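Local coordinates for LPXTG family cell surface protein Fms2 (Enterococcus faecium DO, PDB 5FCE) that probably mediates bacterial adhesion to host ligands as a cell-wall-anchored surface protein, this chain being its ligand-binding region, at residues I24-N29 / V90-F95; E2-T7 / V63-G68; I13-T18 / I75-S80. One frame throughout, in Å; residues are numbered along the deposited sequence.

Overall arrangement
The three contacts share a mixed sheet: strands 6-7, 14-16 and 71-76 all pair antiparallel with 21-28. Contact 1 is the most central, its centre about 5 Å from that of the chain, and joins 21-28 to strand 91-96 of a second sheet through aliphatic carbons alone. Contact 2 is also buried but lies toward one end, its centre about 9 Å from that of contact 1; there an aromatic pair joins a leucine branch, and a backbone hydrogen bond between Pro28 and Gly68 links the two sites. Contact 3, partly buried, is on the other side of the chain centre, about 24 Å from contact 2 between centres, and adds a water bridge to its apolar packing.

Contact 1. Residues I24-N29 / V90-F95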
loop_
_atom_site.group_PDB
_atom_site.type_symbol
_atom_site.label_atom_id
_atom_site.label_comp_id
_atom_site.label_asym_id
_atom_site.label_seq_id
_atom_site.Cartn_x
_atom_site.Cartn_y
_atom_site.Cartn_z
ATOM N N ILE A 24 3.668 4.566 -2.495
ATOM C CA ILE A 24 4.216 3.220 -2.331
ATOM C C ILE A 24 4.521 2.582 -3.670
ATOM O O ILE A 24 3.613 2.315 -4.464
ATOM C CB ILE A 24 3.232 2.290 -1.597
ATOM C CG1 ILE A 24 2.838 2.891 -0.253
ATOM C CG2 ILE A 24 3.854 0.928 -1.378
ATOM C CD1 ILE A 24 1.656 2.209 0.421
ATOM N N PRO A 25 5.807 2.311 -3.924
ATOM C CA PRO A 25 6.185 1.629 -5.160
ATOM C C PRO A 25 6.098 0.129 -4.960
ATOM O O PRO A 25 6.852 -0.432 -4.156
ATOM C CB PRO A 25 7.642 2.066 -5.377
ATOM C CG PRO A 25 8.138 2.524 -4.018
ATOM C CD PRO A 25 6.967 2.595 -3.062
ATOM N N VAL A 26 5.169 -0.514 -5.657
ATOM C CA VAL A 26 5.045 -1.960 -5.550
ATOM C C VAL A 26 5.598 -2.642 -6.794
ATOM O O VAL A 26 5.523 -2.108 -7.900
ATOM C CB VAL A 26 3.582 -2.402 -5.295
ATOM C CG1 VAL A 26 3.014 -1.675 -4.064
ATOM C CG2 VAL A 26 2.711 -2.112 -6.502
ATOM N N LYS A 27 6.192 -3.811 -6.596
ATOM C CA LYS A 27 6.698 -4.609 -7.717
ATOM C C LYS A 27 5.937 -5.929 -7.794
ATOM O O LYS A 27 6.040 -6.777 -6.904
ATOM C CB LYS A 27 8.206 -4.858 -7.571
ATOM C CG LYS A 27 8.825 -5.613 -8.748
ATOM C CD LYS A 27 10.346 -5.756 -8.651
ATOM C CE LYS A 27 10.767 -6.795 -7.617
ATOM N NZ LYS A 27 12.048 -7.516 -7.944
ATOM N N PRO A 28 5.145 -6.110 -8.860
ATOM C CA PRO A 28 4.380 -7.355 -8.967
ATOM C C PRO A 28 5.259 -8.517 -9.399
ATOM O O PRO A 28 6.284 -8.297 -10.055
ATOM C CB PRO A 28 3.358 -7.058 -10.061
ATOM C CG PRO A 28 3.941 -5.921 -10.867
ATOM C CD PRO A 28 4.933 -5.192 -9.996
ATOM N N ASN A 29 4.852 -9.735 -9.061
ATOM C CA ASN A 29 5.615 -10.915 -9.449
ATOM C C ASN A 29 5.203 -11.439 -10.822
ATOM O O ASN A 29 5.904 -12.253 -11.427
ATOM C CB ASN A 29 5.491 -12.028 -8.399
ATOM C CG ASN A 29 4.096 -12.638 -8.346
ATOM O OD1 ASN A 29 3.100 -11.957 -8.585
ATOM N ND2 ASN A 29 4.022 -13.927 -8.021
ATOM N N VAL A 90 2.818 -2.664 9.737
ATOM C CA VAL A 90 1.994 -2.021 8.719
ATOM C C VAL A 90 1.948 -2.938 7.509
ATOM O O VAL A 90 2.995 -3.357 7.015
ATOM C CB VAL A 90 2.561 -0.647 8.310
ATOM C CG1 VAL A 90 1.755 -0.051 7.157
ATOM C CG2 VAL A 90 2.579 0.302 9.497
ATOM N N ASP A 91 0.743 -3.264 7.046
ATOM C CA ASP A 91 0.585 -4.097 5.858
ATOM C C ASP A 91 -0.134 -3.330 4.757
ATOM O O ASP A 91 -0.900 -2.395 5.039
ATOM C CB ASP A 91 -0.234 -5.360 6.162
ATOM C CG ASP A 91 0.442 -6.289 7.155
ATOM O OD1 ASP A 91 1.681 -6.279 7.259
ATOM O OD2 ASP A 91 -0.282 -7.045 7.839
ATOM N N LEU A 92 0.112 -3.734 3.510
ATOM C CA LEU A 92 -0.659 -3.245 2.367
ATOM C C LEU A 92 -1.474 -4.394 1.796
ATOM O O LEU A 92 -0.927 -5.437 1.437
ATOM C CB LEU A 92 0.268 -2.681 1.282
ATOM C CG LEU A 92 -0.425 -2.165 0.018
ATOM C CD1 LEU A 92 -1.171 -0.838 0.289
ATOM C CD2 LEU A 92 0.582 -2.027 -1.143
ATOM N N ILE A 93 -2.784 -4.209 1.732
ATOM C CA ILE A 93 -3.662 -5.222 1.170
ATOM C C ILE A 93 -4.134 -4.719 -0.191
ATOM O O ILE A 93 -4.643 -3.599 -0.305
ATOM C CB ILE A 93 -4.860 -5.474 2.108
ATOM C CG1 ILE A 93 -4.366 -5.925 3.490
ATOM C CG2 ILE A 93 -5.808 -6.548 1.538
ATOM C CD1 ILE A 93 -5.510 -6.173 4.487
ATOM N N VAL A 94 -3.930 -5.522 -1.227
ATOM C CA VAL A 94 -4.358 -5.136 -2.567
ATOM C C VAL A 94 -5.458 -6.058 -3.036
ATOM O O VAL A 94 -5.241 -7.268 -3.208
ATOM C CB VAL A 94 -3.217 -5.176 -3.585
ATOM C CG1 VAL A 94 -3.711 -4.675 -4.939
ATOM C CG2 VAL A 94 -2.073 -4.305 -3.107
ATOM N N PHE A 95 -6.638 -5.476 -3.213
ATOM C CA PHE A 95 -7.776 -6.192 -3.780
ATOM C C PHE A 95 -7.800 -5.925 -5.273
ATOM O O PHE A 95 -7.608 -4.783 -5.700
ATOM C CB PHE A 95 -9.076 -5.675 -3.160
ATOM C CG PHE A 95 -9.168 -5.871 -1.675
ATOM C CD1 PHE A 95 -8.803 -4.850 -0.804
ATOM C CD2 PHE A 95 -9.635 -7.066 -1.147
ATOM C CE1 PHE A 95 -8.898 -5.021 0.564
ATOM C CE2 PHE A 95 -9.727 -7.248 0.223
ATOM C CZ PHE A 95 -9.360 -6.221 1.081
#
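Leu92 meets Ile24 and Val26 with one methyl each, so a single side chain bridges alternate residues of the opposing strand. The tighter half is at Val26, whose CG1 lies 3.8 Å from Leu92 CD2, the two side chains crossing nearly at right angles. Val26 offers this methyl because CG1 is anti to its carbonyl carbon (chi1 -54°). The other half is looser: Ile24 CD1 and Leu92 CD1 are 4.2 Å apart, the side chains running alongside each other, pointing opposite ways. Leu92 places its fork between them with CG anti to the backbone N (chi1 179°). Val94, two residues on, points into the same layer, but Val94 CG2 stays 5.8 Å from Val26 CG1; it packs on Phe6 and Val37 instead.

On the solvent side, Lys27 is exposed, its side chain leading away from Leu92, and so, past buried Pro28, is Asn29, whose amide holds Ser5 N and Asn3 O. The 9.4 Å between Ile24 CA and Leu92 CA is too wide for backbone pairing and fits side chains meeting between two layers. Such face-to-face burial of alternate aliphatic residues is the interior of a flattened barrel, in a domain assigned to an immunoglobulin-like family.

Contact 2. Residues E2-T7 / V63-G68; sequences ENLSFT and VQWTAG
The backbones carrying Leu4, Phe6 and Trp65 stay well apart, with nearest CA pairs of 9.4 Å for Leu4 CA to Ala67 CA and 9.2 Å for Phe6 CA to Gly68 CA, so side chains alone close the gap. Trp65 receives Phe6 in a T-shaped (edge-to-face) arrangement: the Phe6 ring and the six-membered ring of the indole have centroids 4.8 Å apart and planes inclined at 69°. The approach is made by the far end of the phenyl group, whose CZ stands over the centre of the indole face and is 3.5 Å from Trp65 CE2, while CE1 leans toward the pyrrole side at 3.8 Å from Trp65 NE1. Phe6 reaches this position with CG anti to its carbonyl carbon (chi1 -62°). Val63 CG1 lies against the opposite face of the indole, nearer its rim, which leaves the ring gripped between an aromatic edge and a methyl.

Leu4 adds a branch at the benzo end, where its CD2 is 3.7 Å from Trp65 CZ3 and slightly farther from CE3, the two side chains crossing at about a right angle. Beyond these residues, Tyr71 makes a further edge-to-face pair with Trp65, and Val94 and Tyr96 of strand 91-96 also pack on the indole. The cluster thus sits where strand 6-7, paired with 21-28, faces strand 63-65, paired with 32-34.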
loop_
_atom_site.group_PDB
_atom_site.type_symbol
_atom_site.label_atom_id
_atom_site.label_comp_id
_atom_site.label_asym_id
_atom_site.label_seq_id
_atom_site.Cartn_x
_atom_site.Cartn_y
_atom_site.Cartn_z
ATOM N N GLU A 2 -0.259 -19.059 -10.888
ATOM C CA GLU A 2 0.391 -18.576 -9.669
ATOM C C GLU A 2 -0.225 -17.262 -9.168
ATOM O O GLU A 2 -0.500 -16.360 -9.961
ATOM C CB GLU A 2 1.890 -18.394 -9.908
ATOM C CG GLU A 2 2.733 -18.921 -8.786
ATOM C CD GLU A 2 4.189 -18.527 -8.900
ATOM O OE1 GLU A 2 4.800 -18.706 -9.986
ATOM O OE2 GLU A 2 4.723 -18.040 -7.883
ATOM N N ASN A 3 -0.428 -17.148 -7.857
ATOM C CA ASN A 3 -1.041 -15.945 -7.285
ATOM C C ASN A 3 -0.177 -14.696 -7.459
ATOM O O ASN A 3 1.025 -14.728 -7.210
ATOM C CB ASN A 3 -1.305 -16.118 -5.782
ATOM C CG ASN A 3 -2.401 -17.119 -5.476
ATOM O OD1 ASN A 3 -3.271 -17.393 -6.307
ATOM N ND2 ASN A 3 -2.373 -17.664 -4.261
ATOM N N LEU A 4 -0.802 -13.595 -7.870
ATOM C CA LEU A 4 -0.147 -12.282 -7.846
ATOM C C LEU A 4 0.301 -11.904 -6.435
ATOM O O LEU A 4 -0.461 -12.050 -5.478
ATOM C CB LEU A 4 -1.117 -11.214 -8.353
ATOM C CG LEU A 4 -0.694 -9.750 -8.222
ATOM C CD1 LEU A 4 0.401 -9.430 -9.213
ATOM C CD2 LEU A 4 -1.909 -8.830 -8.443
ATOM N N SER A 5 1.536 -11.421 -6.314
ATOM C CA SER A 5 2.012 -10.797 -5.078
ATOM C C SER A 5 2.869 -9.588 -5.404
ATOM O O SER A 5 3.358 -9.435 -6.531
ATOM C CB SER A 5 2.806 -11.778 -4.219
ATOM O OG SER A 5 3.914 -12.276 -4.932
ATOM N N PHE A 6 3.060 -8.729 -4.406
ATOM C CA PHE A 6 3.882 -7.529 -4.564
ATOM C C PHE A 6 4.995 -7.495 -3.530
ATOM O O PHE A 6 4.790 -7.863 -2.370
ATOM C CB PHE A 6 3.028 -6.257 -4.398
ATOM C CG PHE A 6 1.936 -6.111 -5.420
ATOM C CD1 PHE A 6 2.190 -5.528 -6.667
ATOM C CD2 PHE A 6 0.645 -6.546 -5.136
ATOM C CE1 PHE A 6 1.159 -5.390 -7.615
ATOM C CE2 PHE A 6 -0.373 -6.427 -6.076
ATOM C CZ PHE A 6 -0.111 -5.852 -7.326
ATOM N N THR A 7 6.175 -7.047 -3.945
ATOM C CA THR A 7 7.241 -6.761 -2.994
ATOM C C THR A 7 7.394 -5.247 -2.951
ATOM O O THR A 7 6.991 -4.558 -3.889
ATOM C CB THR A 7 8.559 -7.439 -3.419
ATOM O OG1 THR A 7 9.595 -7.171 -2.463
ATOM C CG2 THR A 7 8.990 -6.907 -4.735
ATOM N N VAL A 63 -6.110 -1.025 -13.995
ATOM C CA VAL A 63 -4.707 -1.011 -13.630
ATOM C C VAL A 63 -3.971 -2.064 -14.452
ATOM O O VAL A 63 -4.484 -3.168 -14.695
ATOM C CB VAL A 63 -4.531 -1.250 -12.115
ATOM C CG1 VAL A 63 -3.049 -1.301 -11.742
ATOM C CG2 VAL A 63 -5.232 -0.163 -11.320
ATOM N N GLN A 64 -2.787 -1.692 -14.922
ATOM C CA GLN A 64 -1.944 -2.570 -15.716
ATOM C C GLN A 64 -0.643 -2.811 -14.947
ATOM O O GLN A 64 0.190 -1.906 -14.825
ATOM C CB GLN A 64 -1.673 -1.889 -17.058
ATOM C CG GLN A 64 -0.631 -2.529 -17.950
ATOM C CD GLN A 64 -0.108 -1.540 -18.988
ATOM O OE1 GLN A 64 1.104 -1.359 -19.140
ATOM N NE2 GLN A 64 -1.029 -0.885 -19.698
ATOM N N TRP A 65 -0.495 -4.018 -14.404
ATOM C CA TRP A 65 0.716 -4.413 -13.695
ATOM C C TRP A 65 1.596 -5.252 -14.609
ATOM O O TRP A 65 1.121 -6.187 -15.261
ATOM C CB TRP A 65 0.372 -5.203 -12.428
ATOM C CG TRP A 65 -0.151 -4.341 -11.305
ATOM C CD1 TRP A 65 0.404 -3.174 -10.834
ATOM C CD2 TRP A 65 -1.308 -4.588 -10.493
ATOM N NE1 TRP A 65 -0.350 -2.683 -9.790
ATOM C CE2 TRP A 65 -1.407 -3.531 -9.564
ATOM C CE3 TRP A 65 -2.279 -5.601 -10.464
ATOM C CZ2 TRP A 65 -2.439 -3.451 -8.622
ATOM C CZ3 TRP A 65 -3.302 -5.520 -9.520
ATOM C CH2 TRP A 65 -3.374 -4.453 -8.615
ATOM N N THR A 66 2.870 -4.887 -14.677
ATOM C CA THR A 66 3.845 -5.625 -15.461
ATOM C C THR A 66 4.877 -6.244 -14.533
ATOM O O THR A 66 5.488 -5.545 -13.722
ATOM C CB THR A 66 4.545 -4.711 -16.459
ATOM O OG1 THR A 66 3.559 -4.116 -17.313
ATOM C CG2 THR A 66 5.517 -5.501 -17.295
ATOM N N ALA A 67 5.057 -7.555 -14.667
ATOM C CA ALA A 67 5.952 -8.336 -13.812
ATOM C C ALA A 67 7.308 -7.677 -13.672
ATOM O O ALA A 67 7.967 -7.393 -14.676
ATOM C CB ALA A 67 6.123 -9.735 -14.371
ATOM N N GLY A 68 7.707 -7.417 -12.428
ATOM C CA GLY A 68 9.026 -6.884 -12.137
ATOM C C GLY A 68 9.196 -5.392 -12.352
ATOM O O GLY A 68 10.281 -4.857 -12.131
#

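Contact 3. Residues I13-T18 / I75-S80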
loop_
_atom_site.group_PDB
_atom_site.type_symbol
_atom_site.label_atom_id
_atom_site.label_comp_id
_atom_site.label_asym_id
_atom_site.label_seq_id
_atom_site.Cartn_x
_atom_site.Cartn_y
_atom_site.Cartn_z
ATOM N N ILE A 13 9.310 4.084 0.069
ATOM C CA ILE A 13 7.983 4.611 0.421
ATOM C C ILE A 13 8.171 6.044 0.914
ATOM O O ILE A 13 9.079 6.313 1.709
ATOM C CB ILE A 13 7.297 3.758 1.509
ATOM C CG1 ILE A 13 6.921 2.378 0.935
ATOM C CG2 ILE A 13 6.054 4.475 2.082
ATOM C CD1 ILE A 13 6.439 1.368 1.978
ATOM N N VAL A 14 7.324 6.962 0.441
ATOM C CA VAL A 14 7.410 8.357 0.871
ATOM C C VAL A 14 6.159 8.799 1.628
ATOM O O VAL A 14 5.047 8.589 1.156
ATOM C CB VAL A 14 7.646 9.306 -0.322
ATOM C CG1 VAL A 14 7.676 10.774 0.152
ATOM C CG2 VAL A 14 8.946 8.953 -1.043
ATOM N N TYR A 15 6.337 9.378 2.815
ATOM C CA TYR A 15 5.232 10.063 3.485
ATOM C C TYR A 15 5.446 11.553 3.251
ATOM O O TYR A 15 6.430 12.112 3.725
ATOM C CB TYR A 15 5.228 9.780 4.994
ATOM C CG TYR A 15 4.050 10.385 5.740
ATOM C CD1 TYR A 15 4.058 11.722 6.150
ATOM C CD2 TYR A 15 2.931 9.613 6.047
ATOM C CE1 TYR A 15 2.970 12.269 6.827
ATOM C CE2 TYR A 15 1.845 10.152 6.729
ATOM C CZ TYR A 15 1.877 11.476 7.122
ATOM O OH TYR A 15 0.801 12.019 7.795
ATOM N N ASP A 16 4.537 12.180 2.506
ATOM C CA ASP A 16 4.581 13.624 2.265
ATOM C C ASP A 16 3.704 14.332 3.312
ATOM O O ASP A 16 2.486 14.202 3.310
ATOM C CB ASP A 16 4.117 13.919 0.826
ATOM C CG ASP A 16 4.258 15.387 0.427
ATOM O OD1 ASP A 16 3.873 16.276 1.214
ATOM O OD2 ASP A 16 4.745 15.652 -0.700
HETATM N N MSE A 17 4.346 15.075 4.206
HETATM C CA MSE A 17 3.689 15.777 5.302
HETATM C C MSE A 17 2.822 16.938 4.807
HETATM O O MSE A 17 1.777 17.261 5.396
HETATM C CB MSE A 17 4.806 16.288 6.209
HETATM C CG MSE A 17 4.444 17.013 7.451
HETATM SE SE MSE A 17 6.216 17.411 8.161
HETATM C CE MSE A 17 6.720 15.547 8.519
ATOM N N THR A 18 3.256 17.554 3.715
ATOM C CA THR A 18 2.544 18.691 3.144
ATOM C C THR A 18 1.195 18.269 2.572
ATOM O O THR A 18 0.164 18.899 2.836
ATOM C CB THR A 18 3.370 19.353 2.038
ATOM O OG1 THR A 18 4.646 19.740 2.565
ATOM C CG2 THR A 18 2.653 20.590 1.511
ATOM N N ILE A 75 -1.706 7.034 -1.653
ATOM C CA ILE A 75 -2.749 6.915 -0.637
ATOM C C ILE A 75 -2.836 8.149 0.273
ATOM O O ILE A 75 -1.826 8.617 0.807
ATOM C CB ILE A 75 -2.533 5.633 0.200
ATOM C CG1 ILE A 75 -2.927 4.392 -0.620
ATOM C CG2 ILE A 75 -3.356 5.670 1.460
ATOM C CD1 ILE A 75 -2.579 3.051 0.044
ATOM N N SER A 76 -4.043 8.682 0.458
ATOM C CA SER A 76 -4.215 9.806 1.380
ATOM C C SER A 76 -4.024 9.315 2.818
ATOM O O SER A 76 -4.655 8.346 3.223
ATOM C CB SER A 76 -5.606 10.411 1.181
ATOM O OG SER A 76 -5.831 11.500 2.045
ATOM N N ALA A 77 -3.153 9.967 3.593
ATOM C CA ALA A 77 -2.847 9.516 4.960
ATOM C C ALA A 77 -3.902 9.936 5.986
ATOM O O ALA A 77 -4.142 11.127 6.176
ATOM C CB ALA A 77 -1.471 10.048 5.395
ATOM N N GLU A 78 -4.485 8.966 6.685
ATOM C CA GLU A 78 -5.504 9.263 7.692
ATOM C C GLU A 78 -4.951 9.212 9.123
ATOM O O GLU A 78 -5.677 9.472 10.091
ATOM C CB GLU A 78 -6.695 8.304 7.523
ATOM C CG GLU A 78 -7.208 8.251 6.078
ATOM C CD GLU A 78 -8.353 7.265 5.860
ATOM O OE1 GLU A 78 -8.798 6.609 6.834
ATOM O OE2 GLU A 78 -8.834 7.163 4.698
ATOM N N LEU A 79 -3.668 8.869 9.238
ATOM C CA LEU A 79 -2.925 8.891 10.501
ATOM C C LEU A 79 -1.610 9.610 10.239
ATOM O O LEU A 79 -1.025 9.484 9.152
ATOM C CB LEU A 79 -2.611 7.476 11.015
ATOM C CG LEU A 79 -3.671 6.644 11.737
ATOM C CD1 LEU A 79 -3.078 5.303 12.201
ATOM C CD2 LEU A 79 -4.218 7.401 12.928
ATOM N N SER A 80 -1.145 10.362 11.232
ATOM C CA SER A 80 0.098 11.121 11.100
ATOM C C SER A 80 1.264 10.157 11.028
ATOM O O SER A 80 1.135 9.003 11.424
ATOM C CB SER A 80 0.301 12.012 12.310
ATOM O OG SER A 80 0.588 11.216 13.445
HETATM O O HOH W 1 -2.068 12.492 8.309
#
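Tyr15 of strand 14-16 reaches across to Ala77, Leu79 and Ser80 in the turn that leads from strand 71-76 into the short helix 81-85, a strand-to-helix connection closed by an N-cap. The backbones approach to 8.2 Å between Tyr15 CA and Ala77 CA, too far for direct strand pairing; both strands pair instead with 21-28, and Ile22 of that strand touches the Tyr15 and Ala77 side chains.

The phenol does the reaching. With CG anti to its backbone N (chi1 -176°), the ring extends from the strand so that one flank and the hydroxyl arrive at the turn. Ala77 CB packs obliquely on that flank, 3.6 Å from Tyr15 CE2. Farther out, Leu79 O lies at the ring edge, near its plane, and Ser80 CA is 3.5 Å from Tyr15 OH. Water 1 joins the two segments: it is hydrogen-bonded to Tyr15 OH at 3.0 Å and donates a longer bond to Ala77 O, at 3.3 Å.

Ser80 turns its side chain elsewhere. Its OG accepts from Glu83 N, capping the first turn of the helix, whose Ile81 and Ile84 in turn pack on Tyr15. The phenol therefore touches both the turn and the helix that follows it.

Together, the evidence describes a mixed contact. The ring carbons are buried against a methyl and isoleucine side chains, while the hydroxyl lies beside the backbone of Leu79 and Ser80, where the water ties it to a carbonyl that it does not contact itself. The water thus gives the hydroxyl of a buried tyrosine a hydrogen-bonding partner, which probably offsets the cost of burying it.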